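Local structure of bilirubin-inducible fluorescent protein UnaG (Anguilla japonica, 4I3B) at residues V2-G7 against V93-V98; K54-N57 against L63-Q66; F75-S80 against Y99-D104. The protein binds unconjugated bilirubin with high affinity inside its beta-barrel and gives green fluorescence when the complex is excited. One frame throughout, in Å; residues are numbered along the deposited sequence. Where two conformers were deposited one is given.

All three interactions touch the bilirubin, spaced along the wall of a single beta-barrel. Interaction 1 meets the vinyl group at one end of the pigment, near the chain's N terminus; Asn-57 of interaction 2 accepts from one pyrrole N-H and, weakly, from the lactam N-H of the same half, and donates to one propionate, which interaction 3 binds through Ser-80. Their centres lie about 20 Å (1 and 2), 19 Å (1 and 3) and 15 Å (2 and 3) apart. Interactions 1 and 3 share strand 96-103, residues 96-98 running on into 99-103. Interactions 2 and 3 touch directly: Leu-63 CD1, just before strand 64-70, packs 3.6 Å from Ser-80 OG, in the loop after strand 75-77, in the conformer given.

Interaction 1: V2-G7 against V93-V98; sequences VEKFVG and VGEKLV. With BLR (3-[5-[(Z)-(4-ethenyl-3-methyl-5-oxidanylidene-pyrrol-2-ylidene)methyl]-2-[[5-[(Z)-(3-ethenyl-4-methyl-5-oxidanylidene-pyrrol-2-ylidene)methyl]-3-(3-hydroxy-3-oxopropyl)-4-methyl-1H-pyrrol-2-yl]methyl]-4-methyl-1H-pyrrol-3-yl]propanoic acid), chain G.
The N-terminal 3-10 turn of the barrel, residues 3-5, closes against the hairpin turn that leads into strand 96-103, so that Lys-4 and Phe-5 meet Glu-95 and Leu-97. The hairpin is a tight one: a type II' turn runs from Val-93 to Lys-96, with Gly-94 at positive phi, and Lys-96 N bonds back to Val-93 O at 3.0 Å. On the outer side of the contact Lys-4 stretches across to Glu-95. Its chain stays extended until the last torsion, where a bend (chi4 -79°) turns the ammonium toward the turn. There Lys-4 NZ makes a weak hydrogen bond of 3.2 Å to Glu-95 O and a loose salt bridge of 3.4 Å to Glu-95 OE1. The stronger partner of this amine is the carbonyl of Met-1, so the ammonium ties the chain start and the hairpin turn together.

On the inner side the interaction is apolar. Phe-5 approaches obliquely, and the tip of its ring, CZ, rests 4.0 Å from Leu-97 CB. Leu-97 carries CG anti to its backbone N (chi1 -169°), which in the conformer described swings CD2 to within 3.6 Å of CAB in the bilirubin vinyl group. The other end of that vinyl, CBB, lies 3.8 Å from Phe-5 CD1, so the two side chains share it. Phe-5 also packs on Ile-114, and Leu-97 on Met-51, Val-90 and Leu-92.

Behind the contact, Phe-5 O accepts a hydrogen bond from Trp-9 NE1 and Val-6 O one from Arg-136 NH1. A 3-10 turn closing one end of the barrel, held by a tryptophan of the first strand and an arginine near the end of the last, is the signature of the calycin superfamily.

Interaction 2: K54-N57 against L63-Q66; sequences KIEN and LDTQ. With BLR (3-[5-[(Z)-(4-ethenyl-3-methyl-5-oxidanylidene-pyrrol-2-ylidene)methyl]-2-[[5-[(Z)-(3-ethenyl-4-methyl-5-oxidanylidene-pyrrol-2-ylidene)methyl]-3-(3-hydroxy-3-oxopropyl)-4-methyl-1H-pyrrol-2-yl]methyl]-4-methyl-1H-pyrrol-3-yl]propanoic acid), chain G.
Strands 54-56 and 64-66 run antiparallel at 165°, their axes 4.7 Å apart, and pair as arms of one beta hairpin in the barrel wall. Ile-55 and Thr-65 form the hydrogen-bonded pair, with Ile-55 N to Thr-65 O at 2.9 Å. The pairs Lys-54 with Gln-66 and Glu-56 with Asp-64, both non-hydrogen-bonded, put their side chains on the other face. There the carboxylates of Glu-56 and Asp-64 lie side by side, Glu-56 OE2 and Asp-64 OD2 4.4 Å apart, a repulsion that the nearby ammonium of Lys-54 probably offsets in part; Glu-56 OE1 is engaged by the hydroxyl of Tyr-42.

On the inner face Ile-55 spreads over a pyrrole of bilirubin, with CD1 3.4 Å from the ring atom C3A. Its chi2 of 96°, well off a staggered value, is consistent with CD1 being turned against the pigment.

Where the pairing ends, Leu-63 O accepts two bonds from Asn-57, one from the backbone N and one from ND2, arriving from opposite faces of the carbonyl plane. The second helps fix the rotation of the amide. Asn-57 OD1 thus faces the pigment and takes a nearly straight bond from the pyrrole ND of BLR (3.2 Å, 165°) and a weak one from its lactam NC. With an alanine here, both pigment N-H groups would probably lose their shared acceptor and the propionate one of its donors. That donor is Asn-57 ND2, which besides bonding Leu-63 O reaches BLR O1A at 3.0 Å.

Interaction 3: F75-S80 against Y99-D104; sequences FDEFPS and YVQKWD. With BLR (3-[5-[(Z)-(4-ethenyl-3-methyl-5-oxidanylidene-pyrrol-2-ylidene)methyl]-2-[[5-[(Z)-(3-ethenyl-4-methyl-5-oxidanylidene-pyrrol-2-ylidene)methyl]-3-(3-hydroxy-3-oxopropyl)-4-methyl-1H-pyrrol-2-yl]methyl]-4-methyl-1H-pyrrol-3-yl]propanoic acid), chain G.
Hydrogen bonds from Tyr-99 and Gln-101 converge on one carboxylate oxygen, Glu-77 OE1. Glu-77 holds CG anti to its backbone N (chi1 -169°) and stays extended beyond it, so the buried acid reaches inward toward strand 96-103. Tyr-99 OH donates to Glu-77 OE1 at 2.7 Å, and Gln-101 NE2 to the same oxygen at 2.9 Å. The two donors come from opposite faces of the carboxylate, both well out of its plane. Ser-88 OG bonds the same atom, so three partners grip it, and this would be expected to stabilise a buried negative charge.

Aromatic packing lies beside this polar group. The side chains of Phe-75 and Tyr-99 project at about a right angle to each other, and Tyr-99 OH meets the edge of the phenyl ring, 3.4 Å from Phe-75 CZ.

Contacts with bilirubin come from both segments. Tyr-99 CE2 touches the methyl CMB of BLR at 3.7 Å. Beyond Pro-79, Ser-80 N gives a nearly linear bond of 2.8 Å to BLR O2A, and in the conformer described Ser-80 OG bonds O1A of the same propionate.

Strand 86-93 lies between strands 75-77 and 96-103; the axes of segments 75-77 and 99-103 cross at 73°, and the side chains meet across it on the barrel's interior, where Glu-77 and Tyr-99 also pack on Val-67 of strand 64-70.

Interaction 1: V2-G7 against V93-V98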
loop_
_atom_site.group_PDB
_atom_site.type_symbol
_atom_site.label_atom_id
_atom_site.label_comp_id
_atom_site.label_asym_id
_atom_site.label_seq_id
_atom_site.Cartn_x
_atom_site.Cartn_y
_atom_site.Cartn_z
ATOM N N VAL A 2 -0.079 -13.495 8.597
ATOM C CA VAL A 2 -0.726 -12.206 8.468
ATOM C C VAL A 2 -0.874 -11.525 9.826
ATOM O O VAL A 2 -0.950 -10.308 9.901
ATOM C CB VAL A 2 -2.105 -12.449 7.815
ATOM C CG1 VAL A 2 -3.046 -11.288 7.973
ATOM C CG2 VAL A 2 -1.919 -12.856 6.305
ATOM N N GLU A 3 -0.895 -12.322 10.893
ATOM C CA GLU A 3 -1.117 -11.827 12.245
ATOM C C GLU A 3 -0.179 -10.663 12.612
ATOM O O GLU A 3 -0.599 -9.660 13.212
ATOM C CB GLU A 3 -0.964 -12.996 13.230
ATOM C CG GLU A 3 -2.165 -13.977 13.276
ATOM C CD GLU A 3 -2.273 -14.987 12.098
ATOM O OE1 GLU A 3 -1.455 -14.973 11.137
ATOM O OE2 GLU A 3 -3.212 -15.823 12.147
ATOM N N LYS A 4 1.083 -10.780 12.214
ATOM C CA LYS A 4 2.107 -9.808 12.603
ATOM C C LYS A 4 1.840 -8.411 12.039
ATOM O O LYS A 4 2.350 -7.414 12.585
ATOM C CB LYS A 4 3.504 -10.272 12.172
ATOM C CG LYS A 4 3.687 -10.418 10.654
ATOM C CD LYS A 4 5.107 -10.874 10.306
ATOM C CE LYS A 4 5.283 -11.070 8.791
ATOM N NZ LYS A 4 4.733 -12.350 8.295
ATOM N N PHE A 5 1.055 -8.325 10.965
ATOM C CA PHE A 5 0.736 -7.025 10.366
ATOM C C PHE A 5 -0.402 -6.293 11.077
ATOM O O PHE A 5 -0.605 -5.095 10.846
ATOM C CB PHE A 5 0.393 -7.160 8.876
ATOM C CG PHE A 5 1.542 -7.616 8.021
ATOM C CD1 PHE A 5 2.548 -6.736 7.615
ATOM C CD2 PHE A 5 1.616 -8.939 7.632
ATOM C CE1 PHE A 5 3.611 -7.181 6.819
ATOM C CE2 PHE A 5 2.669 -9.401 6.839
ATOM C CZ PHE A 5 3.677 -8.526 6.433
ATOM N N VAL A 6 -1.157 -7.002 11.906
ATOM C CA VAL A 6 -2.370 -6.441 12.488
ATOM C C VAL A 6 -2.136 -5.233 13.374
ATOM O O VAL A 6 -1.112 -5.122 14.048
ATOM C CB VAL A 6 -3.160 -7.582 13.213
ATOM C CG1 VAL A 6 -4.298 -7.080 14.065
ATOM C CG2 VAL A 6 -3.692 -8.556 12.164
ATOM N N GLY A 7 -3.092 -4.315 13.330
ATOM C CA GLY A 7 -3.123 -3.180 14.235
ATOM C C GLY A 7 -2.808 -1.872 13.531
ATOM O O GLY A 7 -2.887 -1.753 12.289
ATOM N N VAL A 93 4.739 -14.643 0.305
ATOM C CA VAL A 93 5.958 -15.287 -0.185
ATOM C C VAL A 93 6.862 -15.329 1.051
ATOM O O VAL A 93 7.397 -14.294 1.471
ATOM C CB VAL A 93 6.692 -14.466 -1.287
ATOM C CG1 VAL A 93 7.896 -15.252 -1.853
ATOM C CG2 VAL A 93 5.772 -14.100 -2.400
ATOM N N GLY A 94 6.987 -16.495 1.679
ATOM C CA GLY A 94 7.694 -16.550 2.939
ATOM C C GLY A 94 6.984 -15.695 3.965
ATOM O O GLY A 94 5.767 -15.843 4.123
ATOM N N GLU A 95 7.737 -14.795 4.614
ATOM C CA GLU A 95 7.231 -13.819 5.589
ATOM C C GLU A 95 6.761 -12.491 4.975
ATOM O O GLU A 95 6.359 -11.580 5.696
ATOM C CB GLU A 95 8.328 -13.465 6.601
ATOM C CG GLU A 95 8.832 -14.635 7.420
ATOM C CD GLU A 95 7.967 -14.926 8.625
ATOM O OE1 GLU A 95 7.572 -13.966 9.342
ATOM O OE2 GLU A 95 7.691 -16.126 8.860
ATOM N N LYS A 96 6.865 -12.361 3.666
ATOM C CA LYS A 96 6.493 -11.121 3.013
ATOM C C LYS A 96 5.070 -11.193 2.466
ATOM O O LYS A 96 4.605 -12.258 2.035
ATOM C CB LYS A 96 7.419 -10.863 1.830
ATOM C CG LYS A 96 8.916 -10.839 2.123
ATOM C CD LYS A 96 9.678 -10.803 0.794
ATOM C CE LYS A 96 11.190 -10.791 0.943
ATOM N NZ LYS A 96 11.846 -10.791 -0.417
ATOM N N LEU A 97 4.402 -10.043 2.447
ATOM C CA LEU A 97 3.079 -9.925 1.850
ATOM C C LEU A 97 3.271 -9.180 0.563
ATOM O O LEU A 97 3.797 -8.051 0.559
ATOM C CB LEU A 97 2.149 -9.155 2.766
ATOM C CG LEU A 97 0.685 -9.181 2.402
ATOM C CD1 LEU A 97 0.096 -10.590 2.666
ATOM C CD2 LEU A 97 0.002 -8.079 3.193
ATOM N N VAL A 98 2.873 -9.804 -0.536
ATOM C CA VAL A 98 3.108 -9.248 -1.865
ATOM C C VAL A 98 1.801 -8.938 -2.568
ATOM O O VAL A 98 0.937 -9.804 -2.700
ATOM C CB VAL A 98 3.931 -10.204 -2.717
ATOM C CG1 VAL A 98 4.089 -9.647 -4.103
ATOM C CG2 VAL A 98 5.273 -10.469 -2.063
HETATM C CHA BLR G . -1.319 3.835 1.417
HETATM N NA BLR G . -1.748 1.362 1.732
HETATM C C1A BLR G . -2.163 2.579 1.291
HETATM C C2A BLR G . -3.374 2.433 0.633
HETATM C C3A BLR G . -3.681 1.073 0.671
HETATM C C4A BLR G . -2.660 0.432 1.363
HETATM C CMA BLR G . -4.898 0.414 0.096
HETATM C CAA BLR G . -4.186 3.533 0.024
HETATM C CBA BLR G . -4.064 3.595 -1.447
HETATM C CGA BLR G . -4.895 4.661 -2.067
HETATM O O1A BLR G . -5.231 5.692 -1.416
HETATM O O2A BLR G . -5.278 4.453 -3.275
HETATM C CHB BLR G . -2.624 -1.015 1.635
HETATM N NB BLR G . -0.935 -1.098 3.416
HETATM C C1B BLR G . -1.874 -1.705 2.553
HETATM C C2B BLR G . -1.861 -3.093 2.787
HETATM C C3B BLR G . -1.035 -3.401 3.721
HETATM C C4B BLR G . -0.291 -2.188 4.255
HETATM C CMB BLR G . -2.748 -4.055 2.021
HETATM O OB BLR G . 0.535 -2.011 5.082
HETATM C CAB BLR G . -0.750 -4.749 4.272
HETATM C CBB BLR G . 0.158 -5.003 5.263
HETATM N NC BLR G . -2.117 8.276 -1.327
HETATM C C1C BLR G . -2.768 9.652 -1.543
HETATM C C2C BLR G . -2.774 9.724 -3.031
HETATM C C3C BLR G . -2.276 8.663 -3.568
HETATM C C4C BLR G . -1.863 7.729 -2.635
HETATM C CMC BLR G . -3.363 10.915 -3.708
HETATM O OC BLR G . -3.109 10.417 -0.685
HETATM C CAC BLR G . -2.173 8.380 -5.011
HETATM C CBC BLR G . -1.873 9.329 -5.930
HETATM C CHD BLR G . -1.306 6.509 -2.834
HETATM N ND BLR G . -1.395 5.425 -0.517
HETATM C C1D BLR G . -1.053 5.476 -1.817
HETATM C C2D BLR G . -0.333 4.221 -2.118
HETATM C C3D BLR G . -0.269 3.474 -0.970
HETATM C C4D BLR G . -0.974 4.203 0.100
HETATM C CMD BLR G . 0.225 3.913 -3.468
HETATM C CAD BLR G . 0.358 2.112 -0.855
HETATM C CBD BLR G . 1.741 2.214 -0.243
HETATM C CGD BLR G . 1.664 2.269 1.240
HETATM O O1D BLR G . 2.146 3.250 1.833
HETATM O O2D BLR G . 1.162 1.333 1.905
#

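Interaction 2: K54-N57 against L63-Q66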
loop_
_atom_site.group_PDB
_atom_site.type_symbol
_atom_site.label_atom_id
_atom_site.label_comp_id
_atom_site.label_asym_id
_atom_site.label_seq_id
_atom_site.Cartn_x
_atom_site.Cartn_y
_atom_site.Cartn_z
ATOM N N LYS A 54 -7.758 -0.156 6.555
ATOM C CA LYS A 54 -8.345 1.165 6.466
ATOM C C LYS A 54 -7.197 2.177 6.471
ATOM O O LYS A 54 -6.276 2.065 7.280
ATOM C CB LYS A 54 -9.256 1.441 7.647
ATOM C CG LYS A 54 -9.876 2.824 7.599
ATOM C CD LYS A 54 -10.792 3.126 8.791
ATOM C CE LYS A 54 -11.030 4.635 8.947
ATOM N NZ LYS A 54 -11.921 4.908 10.142
ATOM N N ILE A 55 -7.253 3.148 5.570
ATOM C CA ILE A 55 -6.163 4.095 5.387
ATOM C C ILE A 55 -6.694 5.515 5.508
ATOM O O ILE A 55 -7.652 5.884 4.836
ATOM C CB ILE A 55 -5.502 3.908 3.991
ATOM C CG1 ILE A 55 -5.037 2.458 3.789
ATOM C CG2 ILE A 55 -4.324 4.884 3.807
ATOM C CD1 ILE A 55 -5.998 1.567 3.057
ATOM N N GLU A 56 -6.045 6.320 6.338
ATOM C CA GLU A 56 -6.264 7.751 6.314
ATOM C C GLU A 56 -4.996 8.328 5.697
ATOM O O GLU A 56 -3.952 8.414 6.363
ATOM C CB GLU A 56 -6.480 8.273 7.731
ATOM C CG GLU A 56 -7.732 7.697 8.379
ATOM C CD GLU A 56 -7.805 7.937 9.885
ATOM O OE1 GLU A 56 -6.750 8.082 10.537
ATOM O OE2 GLU A 56 -8.925 7.920 10.405
ATOM N N ASN A 57 -5.042 8.693 4.410
ATOM C CA ASN A 57 -3.816 9.203 3.773
ATOM C C ASN A 57 -3.365 10.509 4.402
ATOM O O ASN A 57 -2.176 10.780 4.455
ATOM C CB ASN A 57 -4.006 9.357 2.270
ATOM C CG ASN A 57 -3.945 8.015 1.523
ATOM O OD1 ASN A 57 -2.886 7.391 1.448
ATOM N ND2 ASN A 57 -5.060 7.613 0.931
ATOM N N LEU A 63 -7.563 11.938 1.581
ATOM C CA LEU A 63 -8.312 10.791 1.102
ATOM C C LEU A 63 -8.250 9.613 2.080
ATOM O O LEU A 63 -7.173 9.127 2.396
ATOM C CB LEU A 63 -7.744 10.351 -0.251
ATOM C CG LEU A 63 -7.914 11.393 -1.355
ATOM C CD1 LEU A 63 -7.206 10.988 -2.636
ATOM C CD2 LEU A 63 -9.379 11.695 -1.611
ATOM N N ASP A 64 -9.424 9.165 2.541
ATOM C CA ASP A 64 -9.536 7.954 3.329
ATOM C C ASP A 64 -10.018 6.869 2.374
ATOM O O ASP A 64 -10.833 7.133 1.469
ATOM C CB ASP A 64 -10.596 8.103 4.422
ATOM C CG ASP A 64 -10.143 8.887 5.618
ATOM O OD1 ASP A 64 -9.025 9.440 5.603
ATOM O OD2 ASP A 64 -10.934 8.917 6.604
ATOM N N THR A 65 -9.553 5.639 2.553
ATOM C CA THR A 65 -10.124 4.533 1.813
ATOM C C THR A 65 -9.897 3.243 2.567
ATOM O O THR A 65 -9.410 3.241 3.702
ATOM C CB THR A 65 -9.542 4.467 0.378
ATOM O OG1 THR A 65 -10.330 3.569 -0.406
ATOM C CG2 THR A 65 -8.093 4.011 0.363
ATOM N N GLN A 66 -10.343 2.136 1.972
ATOM C CA GLN A 66 -10.094 0.827 2.546
ATOM C C GLN A 66 -9.955 -0.187 1.437
ATOM O O GLN A 66 -10.497 0.008 0.323
ATOM C CB GLN A 66 -11.206 0.403 3.499
ATOM C CG GLN A 66 -12.440 -0.010 2.787
ATOM C CD GLN A 66 -13.521 -0.455 3.741
ATOM O OE1 GLN A 66 -13.282 -0.648 4.946
ATOM N NE2 GLN A 66 -14.726 -0.612 3.215
HETATM C CHA BLR G . -1.319 3.835 1.417
HETATM N NA BLR G . -1.748 1.362 1.732
HETATM C C1A BLR G . -2.163 2.579 1.291
HETATM C C2A BLR G . -3.374 2.433 0.633
HETATM C C3A BLR G . -3.681 1.073 0.671
HETATM C C4A BLR G . -2.660 0.432 1.363
HETATM C CMA BLR G . -4.898 0.414 0.096
HETATM C CAA BLR G . -4.186 3.533 0.024
HETATM C CBA BLR G . -4.064 3.595 -1.447
HETATM C CGA BLR G . -4.895 4.661 -2.067
HETATM O O1A BLR G . -5.231 5.692 -1.416
HETATM O O2A BLR G . -5.278 4.453 -3.275
HETATM C CHB BLR G . -2.624 -1.015 1.635
HETATM N NB BLR G . -0.935 -1.098 3.416
HETATM C C1B BLR G . -1.874 -1.705 2.553
HETATM C C2B BLR G . -1.861 -3.093 2.787
HETATM C C3B BLR G . -1.035 -3.401 3.721
HETATM C C4B BLR G . -0.291 -2.188 4.255
HETATM C CMB BLR G . -2.748 -4.055 2.021
HETATM O OB BLR G . 0.535 -2.011 5.082
HETATM C CAB BLR G . -0.750 -4.749 4.272
HETATM C CBB BLR G . 0.158 -5.003 5.263
HETATM N NC BLR G . -2.117 8.276 -1.327
HETATM C C1C BLR G . -2.768 9.652 -1.543
HETATM C C2C BLR G . -2.774 9.724 -3.031
HETATM C C3C BLR G . -2.276 8.663 -3.568
HETATM C C4C BLR G . -1.863 7.729 -2.635
HETATM C CMC BLR G . -3.363 10.915 -3.708
HETATM O OC BLR G . -3.109 10.417 -0.685
HETATM C CAC BLR G . -2.173 8.380 -5.011
HETATM C CBC BLR G . -1.873 9.329 -5.930
HETATM C CHD BLR G . -1.306 6.509 -2.834
HETATM N ND BLR G . -1.395 5.425 -0.517
HETATM C C1D BLR G . -1.053 5.476 -1.817
HETATM C C2D BLR G . -0.333 4.221 -2.118
HETATM C C3D BLR G . -0.269 3.474 -0.970
HETATM C C4D BLR G . -0.974 4.203 0.100
HETATM C CMD BLR G . 0.225 3.913 -3.468
HETATM C CAD BLR G . 0.358 2.112 -0.855
HETATM C CBD BLR G . 1.741 2.214 -0.243
HETATM C CGD BLR G . 1.664 2.269 1.240
HETATM O O1D BLR G . 2.146 3.250 1.833
HETATM O O2D BLR G . 1.162 1.333 1.905
#

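Interaction 3: F75-S80 against Y99-D104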
loop_
_atom_site.group_PDB
_atom_site.type_symbol
_atom_site.label_atom_id
_atom_site.label_comp_id
_atom_site.label_asym_id
_atom_site.label_seq_id
_atom_site.Cartn_x
_atom_site.Cartn_y
_atom_site.Cartn_z
ATOM N N PHE A 75 -9.380 -9.084 -6.695
ATOM C CA PHE A 75 -10.472 -8.178 -6.367
ATOM C C PHE A 75 -10.331 -6.859 -7.113
ATOM O O PHE A 75 -9.246 -6.498 -7.567
ATOM C CB PHE A 75 -10.567 -7.937 -4.853
ATOM C CG PHE A 75 -9.343 -7.301 -4.228
ATOM C CD1 PHE A 75 -8.200 -8.065 -3.957
ATOM C CD2 PHE A 75 -9.326 -5.938 -3.899
ATOM C CE1 PHE A 75 -7.084 -7.493 -3.357
ATOM C CE2 PHE A 75 -8.199 -5.363 -3.314
ATOM C CZ PHE A 75 -7.076 -6.143 -3.041
ATOM N N ASP A 76 -11.452 -6.150 -7.276
ATOM C CA ASP A 76 -11.434 -4.846 -7.913
ATOM C C ASP A 76 -10.953 -3.785 -6.927
ATOM O O ASP A 76 -11.375 -3.792 -5.784
ATOM C CB ASP A 76 -12.851 -4.443 -8.368
ATOM C CG ASP A 76 -13.378 -5.282 -9.521
ATOM O OD1 ASP A 76 -12.585 -5.750 -10.336
ATOM O OD2 ASP A 76 -14.606 -5.454 -9.635
ATOM N N GLU A 77 -10.110 -2.869 -7.389
ATOM C CA GLU A 77 -9.680 -1.749 -6.566
ATOM C C GLU A 77 -9.883 -0.449 -7.336
ATOM O O GLU A 77 -9.770 -0.403 -8.557
ATOM C CB GLU A 77 -8.199 -1.921 -6.189
ATOM C CG GLU A 77 -7.702 -0.937 -5.104
ATOM C CD GLU A 77 -6.253 -1.181 -4.690
ATOM O OE1 GLU A 77 -5.673 -2.241 -5.045
ATOM O OE2 GLU A 77 -5.675 -0.300 -4.009
ATOM N N PHE A 78 -10.151 0.614 -6.595
ATOM C CA PHE A 78 -10.412 1.947 -7.133
ATOM C C PHE A 78 -9.497 2.910 -6.396
ATOM O O PHE A 78 -9.921 3.656 -5.529
ATOM C CB PHE A 78 -11.905 2.285 -6.955
ATOM C CG PHE A 78 -12.783 1.216 -7.544
ATOM C CD1 PHE A 78 -13.026 1.194 -8.908
ATOM C CD2 PHE A 78 -13.275 0.188 -6.758
ATOM C CE1 PHE A 78 -13.796 0.200 -9.468
ATOM C CE2 PHE A 78 -14.033 -0.818 -7.305
ATOM C CZ PHE A 78 -14.300 -0.812 -8.651
ATOM N N PRO A 79 -8.205 2.899 -6.746
ATOM C CA PRO A 79 -7.227 3.640 -5.943
ATOM C C PRO A 79 -7.292 5.155 -6.134
ATOM O O PRO A 79 -7.844 5.678 -7.106
ATOM C CB PRO A 79 -5.885 3.100 -6.407
ATOM C CG PRO A 79 -6.159 2.578 -7.764
ATOM C CD PRO A 79 -7.577 2.104 -7.811
ATOM N N SER A 80 -6.663 5.857 -5.197
ATOM C CA SER A 80 -6.654 7.317 -5.147
ATOM C C SER A 80 -5.973 7.946 -6.336
ATOM O O SER A 80 -6.191 9.137 -6.609
ATOM C CB SER A 80 -5.945 7.786 -3.877
ATOM O OG SER A 80 -6.684 7.431 -2.723
ATOM N N TYR A 99 1.662 -7.691 -2.990
ATOM C CA TYR A 99 0.417 -7.127 -3.509
ATOM C C TYR A 99 0.677 -6.689 -4.944
ATOM O O TYR A 99 1.609 -5.903 -5.199
ATOM C CB TYR A 99 0.072 -5.928 -2.616
ATOM C CG TYR A 99 -1.300 -5.298 -2.728
ATOM C CD1 TYR A 99 -1.792 -4.740 -3.909
ATOM C CD2 TYR A 99 -2.099 -5.224 -1.599
ATOM C CE1 TYR A 99 -3.077 -4.087 -3.940
ATOM C CE2 TYR A 99 -3.330 -4.606 -1.630
ATOM C CZ TYR A 99 -3.816 -4.041 -2.776
ATOM O OH TYR A 99 -5.044 -3.422 -2.743
ATOM N N VAL A 100 -0.091 -7.243 -5.882
ATOM C CA VAL A 100 0.108 -6.922 -7.304
ATOM C C VAL A 100 -1.167 -6.329 -7.866
ATOM O O VAL A 100 -2.261 -6.869 -7.661
ATOM C CB VAL A 100 0.521 -8.160 -8.132
ATOM C CG1 VAL A 100 0.621 -7.816 -9.649
ATOM C CG2 VAL A 100 1.823 -8.727 -7.594
ATOM N N GLN A 101 -1.018 -5.195 -8.559
ATOM C CA GLN A 101 -2.101 -4.557 -9.294
ATOM C C GLN A 101 -1.850 -4.655 -10.792
ATOM O O GLN A 101 -0.718 -4.404 -11.244
ATOM C CB GLN A 101 -2.191 -3.081 -8.909
ATOM C CG GLN A 101 -2.637 -2.833 -7.475
ATOM C CD GLN A 101 -2.492 -1.388 -7.077
ATOM O OE1 GLN A 101 -1.635 -0.682 -7.609
ATOM N NE2 GLN A 101 -3.307 -0.940 -6.138
ATOM N N LYS A 102 -2.911 -4.992 -11.533
ATOM C CA LYS A 102 -2.860 -5.073 -12.984
ATOM C C LYS A 102 -3.933 -4.187 -13.581
ATOM O O LYS A 102 -5.075 -4.197 -13.123
ATOM C CB LYS A 102 -3.136 -6.505 -13.436
ATOM C CG LYS A 102 -2.105 -7.494 -12.913
ATOM C CD LYS A 102 -2.471 -8.927 -13.255
ATOM C CE LYS A 102 -1.709 -9.910 -12.373
ATOM N NZ LYS A 102 -2.287 -11.303 -12.391
ATOM N N TRP A 103 -3.580 -3.406 -14.605
ATOM C CA TRP A 103 -4.525 -2.486 -15.212
ATOM C C TRP A 103 -3.949 -2.084 -16.542
ATOM O O TRP A 103 -2.741 -1.912 -16.667
ATOM C CB TRP A 103 -4.753 -1.238 -14.325
ATOM C CG TRP A 103 -3.675 -0.190 -14.448
ATOM C CD1 TRP A 103 -3.751 0.983 -15.130
ATOM C CD2 TRP A 103 -2.352 -0.243 -13.899
ATOM N NE1 TRP A 103 -2.555 1.668 -15.049
ATOM C CE2 TRP A 103 -1.676 0.924 -14.317
ATOM C CE3 TRP A 103 -1.664 -1.168 -13.119
ATOM C CZ2 TRP A 103 -0.366 1.191 -13.957
ATOM C CZ3 TRP A 103 -0.358 -0.908 -12.772
ATOM C CH2 TRP A 103 0.272 0.283 -13.169
ATOM N N ASP A 104 -4.796 -2.002 -17.561
ATOM C CA ASP A 104 -4.363 -1.520 -18.872
ATOM C C ASP A 104 -3.101 -2.233 -19.388
ATOM O O ASP A 104 -2.245 -1.619 -20.014
ATOM C CB ASP A 104 -4.106 -0.010 -18.805
ATOM C CG ASP A 104 -3.958 0.633 -20.180
ATOM O OD1 ASP A 104 -4.594 0.159 -21.154
ATOM O OD2 ASP A 104 -3.206 1.631 -20.272
HETATM C CHA BLR G . -1.319 3.835 1.417
HETATM N NA BLR G . -1.748 1.362 1.732
HETATM C C1A BLR G . -2.163 2.579 1.291
HETATM C C2A BLR G . -3.374 2.433 0.633
HETATM C C3A BLR G . -3.681 1.073 0.671
HETATM C C4A BLR G . -2.660 0.432 1.363
HETATM C CMA BLR G . -4.898 0.414 0.096
HETATM C CAA BLR G . -4.186 3.533 0.024
HETATM C CBA BLR G . -4.064 3.595 -1.447
HETATM C CGA BLR G . -4.895 4.661 -2.067
HETATM O O1A BLR G . -5.231 5.692 -1.416
HETATM O O2A BLR G . -5.278 4.453 -3.275
HETATM C CHB BLR G . -2.624 -1.015 1.635
HETATM N NB BLR G . -0.935 -1.098 3.416
HETATM C C1B BLR G . -1.874 -1.705 2.553
HETATM C C2B BLR G . -1.861 -3.093 2.787
HETATM C C3B BLR G . -1.035 -3.401 3.721
HETATM C C4B BLR G . -0.291 -2.188 4.255
HETATM C CMB BLR G . -2.748 -4.055 2.021
HETATM O OB BLR G . 0.535 -2.011 5.082
HETATM C CAB BLR G . -0.750 -4.749 4.272
HETATM C CBB BLR G . 0.158 -5.003 5.263
HETATM N NC BLR G . -2.117 8.276 -1.327
HETATM C C1C BLR G . -2.768 9.652 -1.543
HETATM C C2C BLR G . -2.774 9.724 -3.031
HETATM C C3C BLR G . -2.276 8.663 -3.568
HETATM C C4C BLR G . -1.863 7.729 -2.635
HETATM C CMC BLR G . -3.363 10.915 -3.708
HETATM O OC BLR G . -3.109 10.417 -0.685
HETATM C CAC BLR G . -2.173 8.380 -5.011
HETATM C CBC BLR G . -1.873 9.329 -5.930
HETATM C CHD BLR G . -1.306 6.509 -2.834
HETATM N ND BLR G . -1.395 5.425 -0.517
HETATM C C1D BLR G . -1.053 5.476 -1.817
HETATM C C2D BLR G . -0.333 4.221 -2.118
HETATM C C3D BLR G . -0.269 3.474 -0.970
HETATM C C4D BLR G . -0.974 4.203 0.100
HETATM C CMD BLR G . 0.225 3.913 -3.468
HETATM C CAD BLR G . 0.358 2.112 -0.855
HETATM C CBD BLR G . 1.741 2.214 -0.243
HETATM C CGD BLR G . 1.664 2.269 1.240
HETATM O O1D BLR G . 2.146 3.250 1.833
HETATM O O2D BLR G . 1.162 1.333 1.905
#